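Local coordinates for protein endo-arabinase (Bacteroides thetaiotaomicron, PDB 5C0P) that probably hydrolyses O-glycosidic bonds in arabinan as a metal-binding glycoside hydrolase of family 43, at residues I31-Y41 with Y53-W61; T97-S108 with A126-G137. All coordinates share one frame; numbering follows the deposited sequence. Where two conformers were deposited one is given.

Contact 1: I31-Y41 with Y53-W61; sequences ILVDKKTSMYY and YKSKDLSTW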
loop_
_atom_site.group_PDB
_atom_site.type_symbol
_atom_site.label_atom_id
_atom_site.label_comp_id
_atom_site.label_asym_id
_atom_site.label_seq_id
_atom_site.Cartn_x
_atom_site.Cartn_y
_atom_site.Cartn_z
ATOM N N ILE A 31 3.823 -6.568 4.306
ATOM C CA ILE A 31 4.856 -7.301 5.041
ATOM C C ILE A 31 6.194 -6.578 4.941
ATOM O O ILE A 31 6.744 -6.410 3.842
ATOM C CB ILE A 31 5.046 -8.715 4.466
ATOM C CG1 ILE A 31 3.733 -9.506 4.498
ATOM C CG2 ILE A 31 6.173 -9.444 5.223
ATOM C CD1 ILE A 31 3.142 -9.651 5.903
ATOM N N LEU A 32 6.707 -6.133 6.086
ATOM C CA LEU A 32 8.058 -5.588 6.161
ATOM C C LEU A 32 9.035 -6.735 6.402
ATOM O O LEU A 32 8.943 -7.423 7.421
ATOM C CB LEU A 32 8.160 -4.576 7.301
ATOM C CG LEU A 32 9.576 -4.107 7.662
ATOM C CD1 LEU A 32 10.227 -3.310 6.522
ATOM C CD2 LEU A 32 9.524 -3.278 8.928
ATOM N N VAL A 33 9.948 -6.958 5.457
ATOM C CA VAL A 33 11.037 -7.920 5.641
ATOM C C VAL A 33 12.239 -7.158 6.169
ATOM O O VAL A 33 12.858 -6.378 5.441
ATOM C CB VAL A 33 11.410 -8.606 4.314
ATOM C CG1 VAL A 33 12.470 -9.686 4.545
ATOM C CG2 VAL A 33 10.187 -9.204 3.667
ATOM N N ASP A 34 12.561 -7.360 7.444
ATOM C CA ASP A 34 13.644 -6.601 8.050
ATOM C C ASP A 34 14.873 -7.474 8.228
ATOM O O ASP A 34 14.913 -8.330 9.116
ATOM C CB ASP A 34 13.226 -6.050 9.406
ATOM C CG ASP A 34 14.268 -5.146 9.992
ATOM O OD1 ASP A 34 14.727 -4.231 9.266
ATOM O OD2 ASP A 34 14.662 -5.375 11.158
ATOM N N LYS A 35 15.888 -7.262 7.397
ATOM C CA LYS A 35 17.110 -8.045 7.526
ATOM C C LYS A 35 17.821 -7.759 8.846
ATOM O O LYS A 35 18.399 -8.666 9.451
ATOM C CB LYS A 35 18.047 -7.771 6.350
ATOM C CG LYS A 35 17.455 -8.110 5.003
ATOM C CD LYS A 35 17.403 -9.606 4.786
ATOM N N LYS A 36 17.758 -6.510 9.297
ATOM C CA LYS A 36 18.506 -6.086 10.481
ATOM C C LYS A 36 18.176 -6.933 11.709
ATOM O O LYS A 36 19.080 -7.464 12.369
ATOM C CB LYS A 36 18.248 -4.606 10.774
ATOM C CG LYS A 36 18.963 -4.074 12.007
ATOM C CD LYS A 36 18.621 -2.602 12.231
ATOM C CE LYS A 36 19.435 -2.008 13.372
ATOM N NZ LYS A 36 19.256 -0.532 13.467
ATOM N N THR A 37 16.884 -7.082 11.989
ATOM C CA THR A 37 16.429 -7.882 13.125
ATOM C C THR A 37 16.074 -9.301 12.697
ATOM O O THR A 37 15.720 -10.141 13.532
ATOM C CB THR A 37 15.215 -7.244 13.827
ATOM O OG1 THR A 37 14.106 -7.159 12.915
ATOM C CG2 THR A 37 15.581 -5.844 14.335
ATOM N N SER A 38 16.174 -9.555 11.391
ATOM C CA SER A 38 15.914 -10.882 10.826
ATOM C C SER A 38 14.510 -11.381 11.168
ATOM O O SER A 38 14.329 -12.509 11.649
ATOM C CB SER A 38 16.981 -11.885 11.280
ATOM O OG SER A 38 16.934 -13.052 10.479
HETATM N N MSE A 39 13.525 -10.519 10.931
HETATM C CA MSE A 39 12.127 -10.791 11.253
HETATM C C MSE A 39 11.224 -10.159 10.216
HETATM O O MSE A 39 11.613 -9.202 9.539
HETATM C CB MSE A 39 11.759 -10.200 12.623
HETATM C CG MSE A 39 12.351 -10.908 13.835
HETATM SE SE MSE A 39 11.399 -12.580 14.204
HETATM C CE MSE A 39 12.343 -13.045 15.832
ATOM N N TYR A 40 10.007 -10.685 10.116
ATOM C CA TYR A 40 8.947 -10.089 9.317
ATOM C C TYR A 40 8.009 -9.330 10.255
ATOM O O TYR A 40 7.725 -9.785 11.368
ATOM C CB TYR A 40 8.131 -11.174 8.628
ATOM C CG TYR A 40 8.905 -12.082 7.700
ATOM C CD1 TYR A 40 9.140 -11.720 6.385
ATOM C CD2 TYR A 40 9.361 -13.325 8.136
ATOM C CE1 TYR A 40 9.827 -12.558 5.524
ATOM C CE2 TYR A 40 10.051 -14.172 7.282
ATOM C CZ TYR A 40 10.277 -13.776 5.977
ATOM O OH TYR A 40 10.953 -14.602 5.115
ATOM N N TYR A 41 7.530 -8.173 9.806
ATOM C CA TYR A 41 6.621 -7.362 10.614
ATOM C C TYR A 41 5.367 -7.044 9.828
ATOM O O TYR A 41 5.440 -6.646 8.666
ATOM C CB TYR A 41 7.287 -6.061 11.073
ATOM C CG TYR A 41 8.500 -6.287 11.935
ATOM C CD1 TYR A 41 9.731 -6.616 11.365
ATOM C CD2 TYR A 41 8.425 -6.185 13.318
ATOM C CE1 TYR A 41 10.844 -6.843 12.156
ATOM C CE2 TYR A 41 9.527 -6.408 14.117
ATOM C CZ TYR A 41 10.736 -6.735 13.533
ATOM O OH TYR A 41 11.823 -6.955 14.344
ATOM N N TYR A 53 2.423 -7.073 14.531
ATOM C CA TYR A 53 2.751 -8.463 14.818
ATOM C C TYR A 53 4.076 -8.787 14.147
ATOM O O TYR A 53 4.438 -8.165 13.154
ATOM C CB TYR A 53 1.669 -9.397 14.276
ATOM C CG TYR A 53 0.364 -9.441 15.061
ATOM C CD1 TYR A 53 0.134 -8.626 16.173
ATOM C CD2 TYR A 53 -0.632 -10.333 14.702
ATOM C CE1 TYR A 53 -1.074 -8.703 16.890
ATOM C CE2 TYR A 53 -1.827 -10.411 15.406
ATOM C CZ TYR A 53 -2.042 -9.602 16.496
ATOM O OH TYR A 53 -3.245 -9.708 17.172
ATOM N N LYS A 54 4.784 -9.776 14.682
ATOM C CA LYS A 54 6.121 -10.118 14.215
ATOM C C LYS A 54 6.192 -11.622 13.982
ATOM O O LYS A 54 5.499 -12.382 14.654
ATOM C CB LYS A 54 7.135 -9.722 15.287
ATOM C CG LYS A 54 8.600 -9.908 14.924
ATOM C CD LYS A 54 9.502 -9.473 16.088
ATOM C CE LYS A 54 9.507 -10.478 17.231
ATOM N NZ LYS A 54 10.368 -10.035 18.372
ATOM N N SER A 55 7.019 -12.047 13.027
ATOM C CA SER A 55 7.116 -13.468 12.679
ATOM C C SER A 55 8.511 -13.833 12.190
ATOM O O SER A 55 9.171 -13.023 11.540
ATOM C CB SER A 55 6.110 -13.816 11.586
ATOM O OG SER A 55 6.142 -15.205 11.287
ATOM N N LYS A 56 8.960 -15.050 12.503
ATOM C CA LYS A 56 10.212 -15.556 11.961
ATOM C C LYS A 56 10.039 -16.102 10.550
ATOM O O LYS A 56 11.012 -16.184 9.810
ATOM C CB LYS A 56 10.786 -16.680 12.831
ATOM C CG LYS A 56 11.218 -16.283 14.231
ATOM C CD LYS A 56 11.615 -17.539 15.005
ATOM C CE LYS A 56 12.191 -17.247 16.380
ATOM N NZ LYS A 56 12.622 -18.527 17.026
ATOM N N ASP A 57 8.815 -16.500 10.190
ATOM C CA ASP A 57 8.642 -17.335 8.999
ATOM C C ASP A 57 7.366 -17.117 8.196
ATOM O O ASP A 57 7.138 -17.836 7.212
ATOM C CB ASP A 57 8.748 -18.819 9.371
ATOM C CG ASP A 57 7.663 -19.274 10.358
ATOM O OD1 ASP A 57 6.788 -18.463 10.734
ATOM O OD2 ASP A 57 7.684 -20.463 10.749
ATOM N N LEU A 58 6.554 -16.150 8.631
ATOM C CA LEU A 58 5.250 -15.803 8.036
ATOM C C LEU A 58 4.110 -16.742 8.432
ATOM O O LEU A 58 2.942 -16.466 8.140
ATOM C CB LEU A 58 5.324 -15.660 6.504
ATOM C CG LEU A 58 6.363 -14.662 5.983
ATOM C CD1 LEU A 58 6.555 -14.873 4.482
ATOM C CD2 LEU A 58 5.905 -13.251 6.275
ATOM N N SER A 59 4.443 -17.832 9.120
ATOM C CA SER A 59 3.455 -18.850 9.472
ATOM C C SER A 59 2.850 -18.643 10.859
ATOM O O SER A 59 1.631 -18.732 11.028
ATOM C CB SER A 59 4.062 -20.251 9.369
ATOM O OG SER A 59 3.099 -21.237 9.698
ATOM N N THR A 60 3.694 -18.370 11.850
ATOM C CA THR A 60 3.196 -18.081 13.191
ATOM C C THR A 60 3.671 -16.706 13.639
ATOM O O THR A 60 4.798 -16.295 13.336
ATOM C CB THR A 60 3.608 -19.153 14.220
ATOM O OG1 THR A 60 5.036 -19.251 14.252
ATOM C CG2 THR A 60 3.020 -20.514 13.849
ATOM N N TRP A 61 2.805 -16.005 14.369
ATOM C CA TRP A 61 3.005 -14.594 14.671
ATOM C C TRP A 61 2.981 -14.305 16.165
ATOM O O TRP A 61 2.413 -15.075 16.954
ATOM C CB TRP A 61 1.940 -13.757 13.946
ATOM C CG TRP A 61 2.079 -13.852 12.456
ATOM C CD1 TRP A 61 1.637 -14.864 11.646
ATOM C CD2 TRP A 61 2.750 -12.917 11.607
ATOM N NE1 TRP A 61 1.987 -14.600 10.338
ATOM C CE2 TRP A 61 2.672 -13.414 10.289
ATOM C CE3 TRP A 61 3.420 -11.708 11.838
ATOM C CZ2 TRP A 61 3.229 -12.734 9.195
ATOM C CZ3 TRP A 61 3.976 -11.036 10.757
ATOM C CH2 TRP A 61 3.876 -11.549 9.452
#
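Tyr-40 and Ser-55 form an antiparallel hydrogen-bonded pair: Tyr-40 N reaches Ser-55 O at 2.9 Å with a nearly straight N-H...O angle of 171°, and Ser-55 N returns a more bent bond to Tyr-40 O. Tyr-41 and Lys-54 follow as the non-hydrogen-bonded pair, and the short strand segments 39-41 and 53-55 run at 151° to each other, close to antiparallel.

Two CH-pi contacts carry the aromatic part, one on each face of the sheet. Leu-58 CD2 sits over the Tyr-40 ring, 3.7 Å from its centroid, while Lys-56 O approaches that ring's edge at CE2. Beside Tyr-41, the Lys-54 chain lays CG over the ring face, 4.2 Å from the centroid; with CG anti to the backbone N (chi1 -175°), its methylenes follow the ring toward OH.

The selenium of Met-39, a selenomethionine, lies 3.5 Å from Ser-55 O and also beside Lys-56 CG; among apolar contacts, Ile-31 CD1 meets Trp-61 CH2 at 4.1 Å.

Ser-55 OG fixes the turn after its strand, accepting from Asp-57 N and Leu-58 N in an ST turn and motif while donating to Thr-60 O.

The contact joins hairpin 39-45/50-55 to its sheet neighbours 30-34 and 60-68, consistent with one blade of the five-bladed beta-propeller of family 43. Lys-54 NZ forms salt bridges with Glu-15 and Glu-64, Tyr-40 OH bonds Leu-268 N, and Phe-265 of strand 260-266 packs on Ile-31 and Leu-58.

Contact 2: T97-S108 with A126-G137; sequences TFSNAGVKRGTS and AITPSGWMCLDG
Strand 103-108 runs beside strand 134-137 at only 13° between their directions, with axes 4.6 Å apart. Cys-134 N gives Arg-105 O an almost linear bond (177°), and farther along Ile-127 N bonds Thr-107 O at 2.8 Å, in the carbonyl plane. Gly-106 CA comes within 3.2 Å of Thr-128 OG1, and a side chain on this glycine would collide with Thr-128 and Ala-126.

Thr-128 OG1 also accepts from Thr-107 N. Thr-107 OG1, placed beside its own backbone N (chi1 -59°), accepts from Gly-137 N at 2.9 Å and shares a hydrogen bond with Thr-97 OG1, while CG2 packs on Gly-137 CA. A valine in place of Thr-107 would probably leave Gly-137 N and Thr-97 OG1 without this shared partner. At the outer end, Lys-104 CD lies 3.5 Å from Gly-131 O, and a water links Lys-104 N to Ser-130 O.

Arg-105 forms salt bridges through NE with Asp-79 and through NH2 with Glu-154, outside the two segments. Thr-107 OG1 therefore ties strand 103-108 to the backbone directly after Asp-136, a residue predicted to tune the catalytic glutamate's pKa, whose OD2 is bonded by Ala-206 N and a bound Tris molecule.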
loop_
_atom_site.group_PDB
_atom_site.type_symbol
_atom_site.label_atom_id
_atom_site.label_comp_id
_atom_site.label_asym_id
_atom_site.label_seq_id
_atom_site.Cartn_x
_atom_site.Cartn_y
_atom_site.Cartn_z
ATOM N N THR A 97 -2.929 6.372 6.189
ATOM C CA THR A 97 -3.893 7.362 5.730
ATOM C C THR A 97 -4.814 7.808 6.866
ATOM O O THR A 97 -5.343 6.993 7.628
ATOM C CB THR A 97 -4.685 6.813 4.529
ATOM O OG1 THR A 97 -3.777 6.605 3.431
ATOM C CG2 THR A 97 -5.781 7.776 4.113
ATOM N N PHE A 98 -4.994 9.125 6.984
ATOM C CA PHE A 98 -5.774 9.706 8.063
ATOM C C PHE A 98 -6.677 10.793 7.508
ATOM O O PHE A 98 -6.502 11.232 6.377
ATOM C CB PHE A 98 -4.858 10.376 9.106
ATOM C CG PHE A 98 -3.788 9.476 9.673
ATOM C CD1 PHE A 98 -4.040 8.676 10.787
ATOM C CD2 PHE A 98 -2.510 9.473 9.123
ATOM C CE1 PHE A 98 -3.035 7.858 11.320
ATOM C CE2 PHE A 98 -1.498 8.665 9.649
ATOM C CZ PHE A 98 -1.763 7.857 10.754
ATOM N N SER A 99 -7.625 11.246 8.318
ATOM C CA SER A 99 -8.370 12.457 8.024
ATOM C C SER A 99 -8.721 13.130 9.345
ATOM O O SER A 99 -8.452 12.590 10.418
ATOM C CB SER A 99 -9.640 12.158 7.224
ATOM O OG SER A 99 -10.560 11.385 7.973
ATOM N N ASN A 100 -9.317 14.314 9.273
ATOM C CA ASN A 100 -9.742 15.010 10.473
ATOM C C ASN A 100 -10.866 15.941 10.090
ATOM O O ASN A 100 -11.050 16.234 8.908
ATOM C CB ASN A 100 -8.576 15.817 11.054
ATOM C CG ASN A 100 -8.638 15.946 12.564
ATOM O OD1 ASN A 100 -8.442 14.972 13.287
ATOM N ND2 ASN A 100 -8.892 17.156 13.048
ATOM N N ALA A 101 -11.622 16.410 11.074
ATOM C CA ALA A 101 -12.586 17.462 10.805
ATOM C C ALA A 101 -11.827 18.649 10.217
ATOM O O ALA A 101 -10.817 19.084 10.777
ATOM C CB ALA A 101 -13.309 17.861 12.074
ATOM N N GLY A 102 -12.278 19.129 9.065
ATOM C CA GLY A 102 -11.669 20.286 8.433
ATOM C C GLY A 102 -10.368 20.052 7.678
ATOM O O GLY A 102 -9.735 21.014 7.237
ATOM N N VAL A 103 -9.950 18.792 7.542
ATOM C CA VAL A 103 -8.775 18.460 6.739
ATOM C C VAL A 103 -9.093 17.279 5.832
ATOM O O VAL A 103 -9.583 16.244 6.298
ATOM C CB VAL A 103 -7.566 18.062 7.607
ATOM C CG1 VAL A 103 -6.298 18.077 6.772
ATOM C CG2 VAL A 103 -7.426 18.990 8.804
ATOM N N LYS A 104 -8.795 17.413 4.544
ATOM C CA LYS A 104 -9.036 16.310 3.617
ATOM C C LYS A 104 -8.194 15.085 3.954
ATOM O O LYS A 104 -7.079 15.191 4.485
ATOM C CB LYS A 104 -8.787 16.742 2.169
ATOM C CG LYS A 104 -9.874 17.657 1.629
ATOM C CD LYS A 104 -9.859 17.718 0.116
ATOM C CE LYS A 104 -11.068 18.489 -0.386
ATOM N NZ LYS A 104 -11.269 19.709 0.434
ATOM N N ARG A 105 -8.738 13.912 3.648
ATOM C CA ARG A 105 -8.018 12.661 3.827
ATOM C C ARG A 105 -6.686 12.701 3.087
ATOM O O ARG A 105 -6.603 13.227 1.973
ATOM C CB ARG A 105 -8.874 11.502 3.307
ATOM C CG ARG A 105 -8.269 10.129 3.549
ATOM C CD ARG A 105 -9.290 9.023 3.348
ATOM N NE ARG A 105 -10.296 9.036 4.407
ATOM C CZ ARG A 105 -11.608 9.077 4.203
ATOM N NH1 ARG A 105 -12.432 9.090 5.239
ATOM N NH2 ARG A 105 -12.096 9.099 2.970
ATOM N N GLY A 106 -5.645 12.173 3.717
ATOM C CA GLY A 106 -4.350 12.075 3.070
ATOM C C GLY A 106 -3.453 11.071 3.753
ATOM O O GLY A 106 -3.745 10.612 4.860
ATOM N N THR A 107 -2.352 10.732 3.102
ATOM C CA THR A 107 -1.391 9.807 3.679
ATOM C C THR A 107 -0.287 10.635 4.313
ATOM O O THR A 107 0.172 11.611 3.719
ATOM C CB THR A 107 -0.814 8.885 2.592
ATOM O OG1 THR A 107 -1.887 8.162 1.978
ATOM C CG2 THR A 107 0.209 7.907 3.179
ATOM N N SER A 108 0.120 10.281 5.526
ATOM C CA SER A 108 1.274 10.948 6.119
ATOM C C SER A 108 2.350 9.950 6.505
ATOM O O SER A 108 2.118 8.727 6.518
ATOM C CB SER A 108 0.900 11.891 7.271
ATOM O OG SER A 108 0.647 11.178 8.445
ATOM N N ALA A 126 -0.153 15.670 6.012
ATOM C CA ALA A 126 -0.100 14.708 4.926
ATOM C C ALA A 126 1.006 15.063 3.934
ATOM O O ALA A 126 1.302 16.237 3.723
ATOM C CB ALA A 126 -1.436 14.662 4.204
ATOM N N ILE A 127 1.591 14.038 3.326
ATOM C CA ILE A 127 2.547 14.218 2.237
ATOM C C ILE A 127 1.814 14.346 0.892
ATOM O O ILE A 127 2.336 14.912 -0.069
ATOM C CB ILE A 127 3.561 13.047 2.220
ATOM C CG1 ILE A 127 4.739 13.363 1.297
ATOM C CG2 ILE A 127 2.881 11.731 1.831
ATOM C CD1 ILE A 127 5.510 14.610 1.690
ATOM N N THR A 128 0.582 13.846 0.844
ATOM C CA THR A 128 -0.282 14.017 -0.328
ATOM C C THR A 128 -0.837 15.451 -0.353
ATOM O O THR A 128 -0.771 16.154 0.660
ATOM C CB THR A 128 -1.406 12.959 -0.304
ATOM O OG1 THR A 128 -2.061 12.992 0.973
ATOM C CG2 THR A 128 -0.831 11.562 -0.540
ATOM N N PRO A 129 -1.358 15.913 -1.508
ATOM C CA PRO A 129 -1.773 17.322 -1.579
ATOM C C PRO A 129 -2.920 17.677 -0.635
ATOM O O PRO A 129 -3.919 16.961 -0.586
ATOM C CB PRO A 129 -2.229 17.478 -3.038
ATOM C CG PRO A 129 -1.435 16.449 -3.777
ATOM C CD PRO A 129 -1.383 15.270 -2.837
ATOM N N SER A 130 -2.799 18.804 0.064
ATOM C CA SER A 130 -3.807 19.194 1.051
ATOM C C SER A 130 -5.179 19.510 0.447
ATOM O O SER A 130 -6.202 19.436 1.136
ATOM C CB SER A 130 -3.315 20.380 1.884
ATOM O OG SER A 130 -3.123 21.526 1.072
ATOM N N GLY A 131 -5.208 19.866 -0.832
ATOM C CA GLY A 131 -6.466 20.197 -1.478
ATOM C C GLY A 131 -7.196 18.999 -2.064
ATOM O O GLY A 131 -8.274 19.162 -2.653
ATOM N N TRP A 132 -6.624 17.809 -1.898
ATOM C CA TRP A 132 -7.161 16.601 -2.518
ATOM C C TRP A 132 -7.424 15.513 -1.495
ATOM O O TRP A 132 -6.628 15.316 -0.580
ATOM C CB TRP A 132 -6.142 16.012 -3.492
ATOM C CG TRP A 132 -5.917 16.759 -4.754
ATOM C CD1 TRP A 132 -6.542 17.898 -5.169
ATOM C CD2 TRP A 132 -4.999 16.400 -5.789
ATOM N NE1 TRP A 132 -6.060 18.277 -6.405
ATOM C CE2 TRP A 132 -5.109 17.369 -6.807
ATOM C CE3 TRP A 132 -4.091 15.355 -5.955
ATOM C CZ2 TRP A 132 -4.345 17.318 -7.975
ATOM C CZ3 TRP A 132 -3.333 15.304 -7.113
ATOM C CH2 TRP A 132 -3.459 16.277 -8.099
HETATM N N MSE A 133 -8.547 14.812 -1.649
HETATM C CA MSE A 133 -8.800 13.592 -0.877
HETATM C C MSE A 133 -7.929 12.475 -1.429
HETATM O O MSE A 133 -8.159 11.986 -2.542
HETATM C CB MSE A 133 -10.262 13.163 -0.974
HETATM C CG MSE A 133 -11.255 14.279 -0.801
HETATM SE SE MSE A 133 -12.686 13.816 0.417
HETATM C CE MSE A 133 -11.644 13.990 2.058
ATOM N N CYS A 134 -6.936 12.067 -0.647
ATOM C CA CYS A 134 -5.974 11.064 -1.100
ATOM C C CYS A 134 -5.800 9.922 -0.111
ATOM O O CYS A 134 -6.027 10.072 1.092
ATOM C CB CYS A 134 -4.598 11.685 -1.342
ATOM S SG CYS A 134 -4.575 13.031 -2.524
ATOM N N LEU A 135 -5.384 8.772 -0.626
ATOM C CA LEU A 135 -5.158 7.613 0.223
ATOM C C LEU A 135 -4.143 6.658 -0.365
ATOM O O LEU A 135 -3.748 6.782 -1.532
ATOM C CB LEU A 135 -6.473 6.880 0.525
ATOM C CG LEU A 135 -7.434 6.458 -0.587
ATOM C CD1 LEU A 135 -6.972 5.216 -1.332
ATOM C CD2 LEU A 135 -8.819 6.217 0.001
ATOM N N ASP A 136 -3.715 5.715 0.471
ATOM C CA ASP A 136 -2.854 4.609 0.067
ATOM C C ASP A 136 -1.501 5.067 -0.461
ATOM O O ASP A 136 -0.954 4.458 -1.372
ATOM C CB ASP A 136 -3.567 3.689 -0.954
ATOM C CG ASP A 136 -4.704 2.885 -0.341
ATOM O OD1 ASP A 136 -4.923 2.967 0.893
ATOM O OD2 ASP A 136 -5.388 2.162 -1.095
ATOM N N GLY A 137 -0.958 6.147 0.103
ATOM C CA GLY A 137 0.376 6.585 -0.268
ATOM C C GLY A 137 1.420 5.520 0.015
ATOM O O GLY A 137 1.531 5.014 1.147
HETATM O O HOH W 1 -7.338 19.874 3.476
#

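How the contacts relate
Both contacts are partly buried and lie on opposite sides of the chain's centre, their own centres about 29 Å apart and their nearest atoms about 12 Å apart. They share no strand. Contact 1 stays within one antiparallel sheet, whereas contact 2 brings the sheet containing 91-100 and 103-112 against the first strand of the next. Their chemistry differs accordingly: contact 1 combines regular strand pairing with aromatic and aliphatic packing, while contact 2 relies more on threonine hydroxyls and glycine backbone. Contact 2 reaches the predicted active-site region, with the Asp-136 side chain about 6 Å from the bound magnesium ion; in contact 1, the side chain of Ile-31 is about 10 Å from a bound magnesium ion.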